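Local coordinates for protection of telomeres protein 1 (Schizosaccharomyces pombe, PDB 5USB) that binds single-stranded telomeric DNA, protects the 3' overhang of chromosome ends and regulates telomerase and telomere length, at residues A[21-33]-A[72-84]. The protein carries 1 engineered substitution. Numbering follows the deposited sequence.
Sequences VIKTWYSDKNFTL and EHDFYCRNYIKEG. With nucleotides of chain B.
F31 lies with one ring face against R78, whose CA stands 3.6 Å from the centroid of the F31 ring, a CH-pi contact that seats the segment carrying helix 72-77 on the antiparallel hairpin 21-33 of this OB-fold DNA-binding domain. The ring's CD2 meets CB of C77, while I81 CG2 touches both V21 CG2 and L33 CD2, the side chains crossing at about a right angle. In one of its two conformers R78 bends at chi3 (28°), turning its guanidinium 60° from the F31 ring plane and bringing the other end to the hairpin turn. There NE and NH2 both grip OD1 of D74, and CB of Y26 covers one guanidinium face; the approach of NH2 to S27 O is doubtfully short. The hairpin also carries DNA-binding residues: W25 is sandwiched between the bases of DG7 and DT9 of chain B, and the Y26 ring lies with its face over the DT9 base of chain B. Replacing W25 with an alanine would probably open a gap between DG7 and DT9 of chain B and leave both bases without the ring they share. K23 NZ donates to N7 of DG7 of chain B, 2.8 Å away. Alongside K23, the extended E83 accepts from T24 N through the anti lone pair of OE1, at 3.0 Å.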
loop_
_atom_site.group_PDB
_atom_site.type_symbol
_atom_site.label_atom_id
_atom_site.label_comp_id
_atom_site.label_asym_id
_atom_site.label_seq_id
_atom_site.Cartn_x
_atom_site.Cartn_y
_atom_site.Cartn_z
ATOM N N VAL A 21 -5.821 -3.102 -2.380
ATOM C CA VAL A 21 -6.065 -1.669 -2.297
ATOM C C VAL A 21 -7.380 -1.440 -1.570
ATOM O O VAL A 21 -8.447 -1.893 -2.015
ATOM C CB VAL A 21 -6.088 -1.022 -3.686
ATOM C CG1 VAL A 21 -6.406 0.457 -3.559
ATOM C CG2 VAL A 21 -4.790 -1.223 -4.371
ATOM N N ILE A 22 -7.313 -0.672 -0.491
ATOM C CA ILE A 22 -8.494 -0.335 0.293
ATOM C C ILE A 22 -9.074 1.000 -0.117
ATOM O O ILE A 22 -10.294 1.141 -0.213
ATOM C CB ILE A 22 -8.154 -0.345 1.800
ATOM C CG1 ILE A 22 -7.642 -1.697 2.279
ATOM C CG2 ILE A 22 -9.388 0.083 2.578
ATOM C CD1 ILE A 22 -8.615 -2.836 2.021
ATOM N N LYS A 23 -8.210 1.972 -0.373
ATOM C CA LYS A 23 -8.619 3.335 -0.646
ATOM C C LYS A 23 -7.667 3.962 -1.650
ATOM O O LYS A 23 -6.457 3.730 -1.595
ATOM C CB LYS A 23 -8.617 4.157 0.654
ATOM C CG LYS A 23 -9.020 5.609 0.484
ATOM C CD LYS A 23 -9.012 6.277 1.825
ATOM C CE LYS A 23 -9.174 7.785 1.690
ATOM N NZ LYS A 23 -10.525 8.150 1.306
ATOM N N THR A 24 -8.221 4.767 -2.549
ATOM C CA THR A 24 -7.439 5.602 -3.439
ATOM C C THR A 24 -7.863 7.048 -3.279
ATOM O O THR A 24 -9.018 7.328 -2.958
ATOM C CB THR A 24 -7.599 5.195 -4.916
ATOM O OG1 THR A 24 -8.938 5.361 -5.352
ATOM C CG2 THR A 24 -7.220 3.749 -5.124
ATOM N N TRP A 25 -6.932 7.961 -3.555
ATOM C CA TRP A 25 -7.226 9.389 -3.565
ATOM C C TRP A 25 -6.313 10.079 -4.558
ATOM O O TRP A 25 -5.091 10.059 -4.400
ATOM C CB TRP A 25 -7.056 10.024 -2.193
ATOM C CG TRP A 25 -7.495 11.445 -2.213
ATOM C CD1 TRP A 25 -6.698 12.540 -2.252
ATOM C CD2 TRP A 25 -8.845 11.925 -2.210
ATOM N NE1 TRP A 25 -7.471 13.691 -2.298
ATOM C CE2 TRP A 25 -8.787 13.330 -2.259
ATOM C CE3 TRP A 25 -10.097 11.308 -2.177
ATOM C CZ2 TRP A 25 -9.940 14.122 -2.273
ATOM C CZ3 TRP A 25 -11.227 12.099 -2.165
ATOM C CH2 TRP A 25 -11.133 13.497 -2.230
ATOM N N TYR A 26 -6.902 10.654 -5.608
ATOM C CA TYR A 26 -6.123 11.423 -6.557
ATOM C C TYR A 26 -6.194 12.894 -6.203
ATOM O O TYR A 26 -7.220 13.384 -5.695
ATOM C CB TYR A 26 -6.598 11.219 -8.020
ATOM C CG TYR A 26 -8.041 11.557 -8.320
ATOM C CD1 TYR A 26 -8.429 12.852 -8.680
ATOM C CD2 TYR A 26 -9.009 10.577 -8.303
ATOM C CE1 TYR A 26 -9.746 13.138 -8.978
ATOM C CE2 TYR A 26 -10.342 10.870 -8.577
ATOM C CZ TYR A 26 -10.691 12.148 -8.916
ATOM O OH TYR A 26 -12.035 12.421 -9.196
ATOM N N SER A 27 -5.117 13.600 -6.525
ATOM C CA SER A 27 -5.094 15.052 -6.411
ATOM C C SER A 27 -4.288 15.613 -7.568
ATOM O O SER A 27 -3.754 14.870 -8.403
ATOM C CB SER A 27 -4.510 15.498 -5.065
ATOM O OG SER A 27 -3.108 15.336 -5.043
ATOM N N ASP A 28 -4.205 16.943 -7.609
ATOM C CA ASP A 28 -3.414 17.601 -8.642
ATOM C C ASP A 28 -1.914 17.481 -8.424
ATOM O O ASP A 28 -1.156 17.827 -9.331
ATOM C CB ASP A 28 -3.792 19.080 -8.719
ATOM C CG ASP A 28 -5.189 19.296 -9.274
ATOM O OD1 ASP A 28 -5.651 18.451 -10.074
ATOM O OD2 ASP A 28 -5.826 20.315 -8.918
ATOM N N LYS A 29 -1.465 17.023 -7.258
ATOM C CA LYS A 29 -0.045 16.869 -6.980
ATOM C C LYS A 29 0.439 15.430 -7.062
ATOM O O LYS A 29 1.605 15.191 -7.420
ATOM C CB LYS A 29 0.267 17.414 -5.581
ATOM C CG LYS A 29 -0.130 18.902 -5.389
ATOM C CD LYS A 29 0.977 19.866 -5.802
ATOM C CE LYS A 29 1.068 20.063 -7.314
ATOM N NZ LYS A 29 2.062 21.123 -7.688
ATOM N N ASN A 30 -0.392 14.466 -6.654
ATOM C CA ASN A 30 0.061 13.091 -6.578
ATOM C C ASN A 30 -1.151 12.162 -6.505
ATOM O O ASN A 30 -2.297 12.592 -6.548
ATOM C CB ASN A 30 0.981 12.875 -5.382
ATOM C CG ASN A 30 0.360 13.324 -4.099
ATOM O OD1 ASN A 30 -0.833 13.152 -3.878
ATOM N ND2 ASN A 30 1.157 13.940 -3.256
ATOM N N PHE A 31 -0.874 10.863 -6.459
ATOM C CA PHE A 31 -1.904 9.845 -6.289
ATOM C C PHE A 31 -1.587 9.015 -5.045
ATOM O O PHE A 31 -0.430 8.603 -4.842
ATOM C CB PHE A 31 -1.945 8.926 -7.523
ATOM C CG PHE A 31 -3.005 7.888 -7.492
ATOM C CD1 PHE A 31 -4.348 8.231 -7.423
ATOM C CD2 PHE A 31 -2.673 6.554 -7.610
ATOM C CE1 PHE A 31 -5.337 7.219 -7.434
ATOM C CE2 PHE A 31 -3.633 5.580 -7.612
ATOM C CZ PHE A 31 -4.944 5.901 -7.513
ATOM N N THR A 32 -2.600 8.749 -4.220
ATOM C CA THR A 32 -2.362 8.057 -2.960
ATOM C C THR A 32 -3.135 6.757 -2.943
ATOM O O THR A 32 -4.287 6.711 -3.364
ATOM C CB THR A 32 -2.783 8.921 -1.801
ATOM O OG1 THR A 32 -2.019 10.127 -1.819
ATOM C CG2 THR A 32 -2.590 8.203 -0.435
ATOM N N LEU A 33 -2.504 5.701 -2.443
ATOM C CA LEU A 33 -3.118 4.405 -2.233
ATOM C C LEU A 33 -2.999 4.046 -0.762
ATOM O O LEU A 33 -2.023 4.390 -0.119
ATOM C CB LEU A 33 -2.398 3.272 -3.037
ATOM C CG LEU A 33 -2.280 3.354 -4.536
ATOM C CD1 LEU A 33 -1.286 2.274 -5.014
ATOM C CD2 LEU A 33 -3.667 3.219 -5.193
ATOM N N GLU A 72 5.591 9.877 -12.967
ATOM C CA GLU A 72 5.123 8.797 -13.832
ATOM C C GLU A 72 4.297 7.773 -13.067
ATOM O O GLU A 72 3.400 7.144 -13.628
ATOM C CB GLU A 72 6.306 8.104 -14.539
ATOM C CG GLU A 72 7.291 7.325 -13.694
ATOM C CD GLU A 72 8.401 8.166 -13.080
ATOM O OE1 GLU A 72 8.289 9.406 -13.010
ATOM O OE2 GLU A 72 9.411 7.554 -12.671
ATOM N N HIS A 73 4.579 7.578 -11.784
ATOM C CA HIS A 73 3.811 6.588 -11.030
ATOM C C HIS A 73 2.376 7.052 -10.839
ATOM O O HIS A 73 1.434 6.248 -10.881
ATOM C CB HIS A 73 4.475 6.340 -9.673
ATOM C CG HIS A 73 5.955 6.189 -9.741
ATOM N ND1 HIS A 73 6.584 5.051 -10.193
ATOM C CD2 HIS A 73 6.941 7.065 -9.432
ATOM C CE1 HIS A 73 7.897 5.224 -10.131
ATOM N NE2 HIS A 73 8.139 6.440 -9.683
ATOM N N ASP A 74 2.199 8.354 -10.616
ATOM C CA ASP A 74 0.899 8.988 -10.496
ATOM C C ASP A 74 0.161 8.922 -11.825
ATOM O O ASP A 74 -0.937 8.380 -11.917
ATOM C CB ASP A 74 1.156 10.423 -10.048
ATOM C CG ASP A 74 -0.058 11.326 -10.050
ATOM O OD1 ASP A 74 -1.218 10.872 -10.231
ATOM O OD2 ASP A 74 0.158 12.564 -9.848
ATOM N N PHE A 75 0.788 9.414 -12.885
ATOM C CA PHE A 75 0.110 9.388 -14.175
ATOM C C PHE A 75 -0.308 7.980 -14.571
ATOM O O PHE A 75 -1.370 7.796 -15.170
ATOM C CB PHE A 75 1.015 9.988 -15.243
ATOM C CG PHE A 75 1.318 11.437 -15.040
ATOM C CD1 PHE A 75 0.285 12.359 -14.989
ATOM C CD2 PHE A 75 2.621 11.876 -14.994
ATOM C CE1 PHE A 75 0.548 13.703 -14.838
ATOM C CE2 PHE A 75 2.903 13.216 -14.831
ATOM C CZ PHE A 75 1.861 14.133 -14.759
ATOM N N TYR A 76 0.525 6.981 -14.306
ATOM C CA TYR A 76 0.195 5.610 -14.662
ATOM C C TYR A 76 -0.995 5.103 -13.867
ATOM O O TYR A 76 -1.922 4.505 -14.417
ATOM C CB TYR A 76 1.397 4.700 -14.420
ATOM C CG TYR A 76 1.141 3.247 -14.744
ATOM C CD1 TYR A 76 0.584 2.878 -15.955
ATOM C CD2 TYR A 76 1.466 2.240 -13.878
ATOM C CE1 TYR A 76 0.370 1.563 -16.253
ATOM C CE2 TYR A 76 1.267 0.930 -14.168
ATOM C CZ TYR A 76 0.727 0.577 -15.392
ATOM O OH TYR A 76 0.501 -0.738 -15.743
ATOM N N CYS A 77 -0.983 5.304 -12.542
ATOM C CA CYS A 77 -1.928 4.608 -11.686
ATOM C C CYS A 77 -3.243 5.331 -11.438
ATOM O O CYS A 77 -4.214 4.667 -11.059
ATOM C CB CYS A 77 -1.280 4.358 -10.341
ATOM S SG CYS A 77 -0.002 3.081 -10.359
ATOM N N ARG A 78 -3.295 6.650 -11.614
ATOM C CA ARG A 78 -4.369 7.455 -11.025
ATOM C C ARG A 78 -5.742 7.131 -11.597
ATOM O O ARG A 78 -6.763 7.342 -10.915
ATOM C CB ARG A 78 -4.069 8.946 -11.210
ATOM C CG ARG A 78 -4.208 9.526 -12.647
ATOM C CD ARG A 78 -4.414 11.052 -12.544
ATOM N NE ARG A 78 -3.767 11.479 -11.324
ATOM C CZ ARG A 78 -4.144 12.456 -10.511
ATOM N NH1 ARG A 78 -5.207 13.249 -10.733
ATOM N NH2 ARG A 78 -3.412 12.608 -9.436
ATOM N N ASN A 79 -5.806 6.675 -12.838
ATOM C CA ASN A 79 -7.083 6.298 -13.433
ATOM C C ASN A 79 -7.077 4.829 -13.823
ATOM O O ASN A 79 -7.738 4.420 -14.786
ATOM C CB ASN A 79 -7.392 7.181 -14.634
ATOM C CG ASN A 79 -8.868 7.321 -14.876
ATOM O OD1 ASN A 79 -9.678 6.812 -14.101
ATOM N ND2 ASN A 79 -9.231 8.003 -15.963
ATOM N N TYR A 80 -6.319 4.033 -13.082
ATOM C CA TYR A 80 -6.095 2.632 -13.385
ATOM C C TYR A 80 -6.259 1.741 -12.155
ATOM O O TYR A 80 -7.096 0.834 -12.174
ATOM C CB TYR A 80 -4.706 2.485 -14.016
ATOM C CG TYR A 80 -4.299 1.091 -14.319
ATOM C CD1 TYR A 80 -5.154 0.199 -14.967
ATOM C CD2 TYR A 80 -3.034 0.655 -14.004
ATOM C CE1 TYR A 80 -4.763 -1.095 -15.242
ATOM C CE2 TYR A 80 -2.648 -0.645 -14.279
ATOM C CZ TYR A 80 -3.503 -1.492 -14.912
ATOM O OH TYR A 80 -3.094 -2.766 -15.199
ATOM N N ILE A 81 -5.462 1.963 -11.101
ATOM C CA ILE A 81 -5.580 1.185 -9.871
ATOM C C ILE A 81 -6.817 1.651 -9.117
ATOM O O ILE A 81 -6.991 2.849 -8.854
ATOM C CB ILE A 81 -4.325 1.334 -8.998
ATOM C CG1 ILE A 81 -3.085 0.938 -9.732
ATOM C CG2 ILE A 81 -4.470 0.516 -7.690
ATOM C CD1 ILE A 81 -3.057 -0.506 -10.177
ATOM N N LYS A 82 -7.674 0.705 -8.753
ATOM C CA LYS A 82 -8.967 1.009 -8.144
ATOM C C LYS A 82 -9.067 0.318 -6.799
ATOM O O LYS A 82 -8.420 -0.697 -6.539
ATOM C CB LYS A 82 -10.168 0.525 -8.974
ATOM C CG LYS A 82 -10.228 0.963 -10.449
ATOM C CD LYS A 82 -10.303 2.446 -10.601
ATOM C CE LYS A 82 -10.208 2.853 -12.073
ATOM N NZ LYS A 82 -10.053 4.332 -12.195
ATOM N N GLU A 83 -9.935 0.854 -5.957
ATOM C CA GLU A 83 -10.252 0.206 -4.702
ATOM C C GLU A 83 -10.723 -1.229 -4.944
ATOM O O GLU A 83 -11.566 -1.474 -5.817
ATOM C CB GLU A 83 -11.327 1.027 -3.969
ATOM C CG GLU A 83 -10.760 2.374 -3.574
ATOM C CD GLU A 83 -11.691 3.311 -2.835
ATOM O OE1 GLU A 83 -11.210 4.400 -2.403
ATOM O OE2 GLU A 83 -12.882 2.966 -2.659
ATOM N N GLY A 84 -10.188 -2.147 -4.159
ATOM C CA GLY A 84 -10.479 -3.568 -4.271
ATOM C C GLY A 84 -9.519 -4.330 -5.157
ATOM O O GLY A 84 -9.424 -5.573 -5.044
ATOM P P DT B 9 -16.705 11.536 -5.932
ATOM O OP1 DT B 9 -18.085 11.989 -5.789
ATOM O OP2 DT B 9 -16.365 10.481 -6.848
ATOM O "O5'" DT B 9 -15.833 12.781 -6.372
ATOM C "C5'" DT B 9 -16.270 14.119 -6.225
ATOM C "C4'" DT B 9 -15.107 15.047 -6.477
ATOM O "O4'" DT B 9 -14.087 14.842 -5.478
ATOM C "C3'" DT B 9 -14.396 14.807 -7.797
ATOM O "O3'" DT B 9 -15.002 15.534 -8.857
ATOM C "C2'" DT B 9 -13.010 15.341 -7.524
ATOM C "C1'" DT B 9 -12.806 15.031 -6.053
ATOM N N1 DT B 9 -12.024 13.805 -5.853
ATOM C C2 DT B 9 -10.661 13.931 -5.843
ATOM O O2 DT B 9 -10.097 14.996 -5.973
ATOM N N3 DT B 9 -9.980 12.758 -5.665
ATOM C C4 DT B 9 -10.517 11.497 -5.536
ATOM O O4 DT B 9 -9.784 10.537 -5.379
ATOM C C5 DT B 9 -11.955 11.435 -5.562
ATOM C C7 DT B 9 -12.625 10.110 -5.391
ATOM C C6 DT B 9 -12.629 12.578 -5.725
ATOM P P DG B 7 -15.605 12.815 5.622
ATOM O OP1 DG B 7 -16.267 13.870 6.417
ATOM O OP2 DG B 7 -16.290 11.579 5.347
ATOM O "O5'" DG B 7 -15.176 13.390 4.201
ATOM C "C5'" DG B 7 -14.833 14.755 4.058
ATOM C "C4'" DG B 7 -14.279 15.005 2.680
ATOM O "O4'" DG B 7 -12.940 14.474 2.620
ATOM C "C3'" DG B 7 -15.052 14.350 1.533
ATOM O "O3'" DG B 7 -15.271 15.317 0.524
ATOM C "C2'" DG B 7 -14.049 13.399 0.914
ATOM C "C1'" DG B 7 -12.730 13.986 1.326
ATOM N N9 DG B 7 -11.678 12.989 1.377
ATOM C C8 DG B 7 -11.834 11.629 1.442
ATOM N N7 DG B 7 -10.704 10.982 1.409
ATOM C C5 DG B 7 -9.744 11.974 1.304
ATOM C C6 DG B 7 -8.337 11.879 1.205
ATOM O O6 DG B 7 -7.637 10.871 1.226
ATOM N N1 DG B 7 -7.743 13.134 1.112
ATOM C C2 DG B 7 -8.424 14.323 1.097
ATOM N N2 DG B 7 -7.679 15.425 0.993
ATOM N N3 DG B 7 -9.738 14.423 1.177
ATOM C C4 DG B 7 -10.331 13.219 1.275
ATOM P P DG B 8 -16.527 15.249 -0.387
ATOM O OP1 DG B 8 -16.498 16.405 -1.263
ATOM O OP2 DG B 8 -17.680 15.016 0.428
ATOM O "O5'" DG B 8 -16.379 13.902 -1.216
ATOM C "C5'" DG B 8 -15.644 13.926 -2.427
ATOM C "C4'" DG B 8 -15.373 12.527 -2.928
ATOM O "O4'" DG B 8 -14.659 11.754 -1.949
ATOM C "C3'" DG B 8 -16.597 11.701 -3.312
ATOM O "O3'" DG B 8 -16.172 11.086 -4.512
ATOM C "C2'" DG B 8 -16.682 10.659 -2.205
ATOM C "C1'" DG B 8 -15.213 10.456 -1.880
ATOM N N9 DG B 8 -14.824 9.886 -0.593
ATOM C C8 DG B 8 -13.722 9.095 -0.397
ATOM N N7 DG B 8 -13.522 8.793 0.853
ATOM C C5 DG B 8 -14.543 9.439 1.532
ATOM C C6 DG B 8 -14.844 9.470 2.918
ATOM O O6 DG B 8 -14.248 8.923 3.841
ATOM N N1 DG B 8 -15.971 10.240 3.181
ATOM C C2 DG B 8 -16.712 10.896 2.231
ATOM N N2 DG B 8 -17.766 11.589 2.685
ATOM N N3 DG B 8 -16.440 10.876 0.934
ATOM C C4 DG B 8 -15.346 10.136 0.657
HETATM O O HOH W 1 -11.155 7.617 -1.452
HETATM O O HOH W 2 -10.869 3.497 -6.849
HETATM O O HOH W 3 -1.187 14.951 -10.546
HETATM O O HOH W 4 -6.740 15.750 -9.614
HETATM O O HOH W 5 2.560 13.572 -9.385
#